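Local coordinates for SYE1 (Shewanella oneidensis, PDB 4AWT), which binds flavin mononucleotide and, as a member of the NADH:flavin oxidoreductase family, probably reduces carbon-carbon double bonds with NADH or NADPH, at residues N209-R212 against F213-E216. The protein carries 1 engineered substitution. Numbering follows the deposited sequence. Where two conformers were deposited one is given.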
loop_
_atom_site.group_PDB
_atom_site.type_symbol
_atom_site.label_atom_id
_atom_site.label_comp_id
_atom_site.label_asym_id
_atom_site.label_seq_id
_atom_site.Cartn_x
_atom_site.Cartn_y
_atom_site.Cartn_z
ATOM N N ASN A 209 -18.310 -13.608 5.942
ATOM C CA ASN A 209 -17.671 -13.316 7.223
ATOM C C ASN A 209 -16.237 -12.874 7.031
ATOM O O ASN A 209 -15.755 -11.979 7.727
ATOM C CB ASN A 209 -17.777 -14.496 8.125
ATOM C CG ASN A 209 -19.149 -14.731 8.688
ATOM O OD1 ASN A 209 -20.096 -13.995 8.403
ATOM N ND2 ASN A 209 -19.252 -15.745 9.515
ATOM N N ARG A 210 -15.510 -13.532 6.119
ATOM C CA ARG A 210 -14.097 -13.177 5.906
ATOM C C ARG A 210 -13.985 -11.788 5.293
ATOM O O ARG A 210 -12.931 -11.144 5.560
ATOM C CB ARG A 210 -13.420 -14.194 5.012
ATOM C CG ARG A 210 -13.114 -15.494 5.718
ATOM C CD ARG A 210 -12.373 -16.495 4.840
ATOM N NE ARG A 210 -13.210 -17.105 3.820
ATOM C CZ ARG A 210 -13.212 -16.930 2.511
ATOM N NH1 ARG A 210 -12.393 -16.064 1.917
ATOM N NH2 ARG A 210 -14.075 -17.621 1.768
ATOM N N LEU A 211 -14.954 -11.316 4.569
ATOM C CA LEU A 211 -14.932 -9.966 4.009
ATOM C C LEU A 211 -15.459 -8.927 4.964
ATOM O O LEU A 211 -15.404 -7.722 4.660
ATOM C CB LEU A 211 -15.711 -9.903 2.693
ATOM C CG LEU A 211 -15.126 -10.768 1.571
ATOM C CD1 LEU A 211 -15.985 -10.683 0.345
ATOM C CD2 LEU A 211 -13.704 -10.387 1.247
ATOM N N ARG A 212 -15.965 -9.314 6.127
ATOM C CA ARG A 212 -16.661 -8.386 7.021
ATOM C C ARG A 212 -15.725 -7.324 7.566
ATOM O O ARG A 212 -16.115 -6.145 7.643
ATOM C CB ARG A 212 -17.337 -9.177 8.155
ATOM C CG ARG A 212 -18.230 -8.267 8.993
ATOM C CD ARG A 212 -18.891 -9.082 10.127
ATOM N NE ARG A 212 -19.617 -10.243 9.634
ATOM C CZ ARG A 212 -20.753 -10.256 9.029
ATOM N NH1 ARG A 212 -21.437 -9.133 8.855
ATOM N NH2 ARG A 212 -21.223 -11.439 8.592
ATOM N N PHE A 213 -14.526 -7.682 7.996
ATOM C CA PHE A 213 -13.616 -6.691 8.557
ATOM C C PHE A 213 -13.267 -5.649 7.492
ATOM O O PHE A 213 -13.323 -4.446 7.740
ATOM C CB PHE A 213 -12.395 -7.365 9.135
ATOM C CG PHE A 213 -11.480 -6.448 9.899
ATOM C CD1 PHE A 213 -11.928 -5.669 10.932
ATOM C CD2 PHE A 213 -10.128 -6.398 9.577
ATOM C CE1 PHE A 213 -11.052 -4.854 11.641
ATOM C CE2 PHE A 213 -9.261 -5.589 10.292
ATOM C CZ PHE A 213 -9.722 -4.859 11.357
ATOM N N LEU A 214 -12.946 -6.104 6.269
ATOM C CA LEU A 214 -12.733 -5.190 5.154
ATOM C C LEU A 214 -13.916 -4.255 4.990
ATOM O O LEU A 214 -13.775 -3.034 4.840
ATOM C CB LEU A 214 -12.504 -5.995 3.882
ATOM C CG LEU A 214 -12.400 -5.177 2.601
ATOM C CD1 LEU A 214 -11.159 -4.294 2.560
ATOM C CD2 LEU A 214 -12.406 -6.103 1.387
ATOM N N ASP A 215 -15.145 -4.832 4.956
ATOM C CA ASP A 215 -16.332 -4.055 4.770
ATOM C C ASP A 215 -16.460 -2.943 5.803
ATOM O O ASP A 215 -16.763 -1.799 5.505
ATOM C CB ASP A 215 -17.551 -4.987 4.809
ATOM C CG ASP A 215 -18.833 -4.311 4.447
ATOM O OD1 ASP A 215 -18.898 -3.589 3.473
ATOM O OD2 ASP A 215 -19.840 -4.703 5.023
ATOM N N GLU A 216 -16.263 -3.326 7.081
ATOM C CA GLU A 216 -16.448 -2.402 8.160
ATOM C C GLU A 216 -15.387 -1.323 8.209
ATOM O O GLU A 216 -15.666 -0.149 8.519
ATOM C CB GLU A 216 -16.512 -3.169 9.487
ATOM C CG GLU A 216 -17.770 -4.026 9.573
ATOM C CD GLU A 216 -17.886 -4.874 10.817
ATOM O OE1 GLU A 216 -16.930 -4.876 11.617
ATOM O OE2 GLU A 216 -18.893 -5.572 10.989
HETATM O O HOH W 1 -13.560 -10.388 8.330
HETATM O O HOH W 2 -11.839 -8.744 5.827
HETATM O O HOH W 3 -20.915 -6.267 9.409
#
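Arg212 and Glu216 sit one helical turn apart, joined through the backbone by Glu216 N to Arg212 O at 2.9 Å. Their partly exposed side chains meet more loosely: Glu216 OE2 lies against the aliphatic stem, 3.4 Å from Arg212 CG. Arg212 NH1 and Glu216 OE2 stay 4.9 Å apart, bridged by a water that accepts from NH1 and donates to OE2; Glu216 OE1 is hydrogen-bonded to Tyr203 OH. A bend at chi3 (-55°) turns the guanidinium back toward Asn209, whose OD1 lies in its plane, 2.8 Å from Arg212 NH2, though NH2 is tilted 30° from the amide carbonyl plane. Glu208 adds a salt bridge. An alanine in place of Arg212 is likely to leave Glu208 without this charged mate and Asn209 OD1 without its donor. On the buried Leu211, Phe213 and Leu214 side, Leu211 O accepts from Asp215 N (2.9 Å); Leu211 CD2 and Leu214 CD2 touch loosely. At the junction of the two helices, waters join Phe213 N to Asn209 O and Leu214 N to Arg210 O, where direct i to i+4 bonds would run. In this TIM barrel, helix 212-225 leads to strand 230-234, Leu211 packs on helix 248-261, and Phe213 on Ile188 of helix 187-192 and Val159 of helix 153-172.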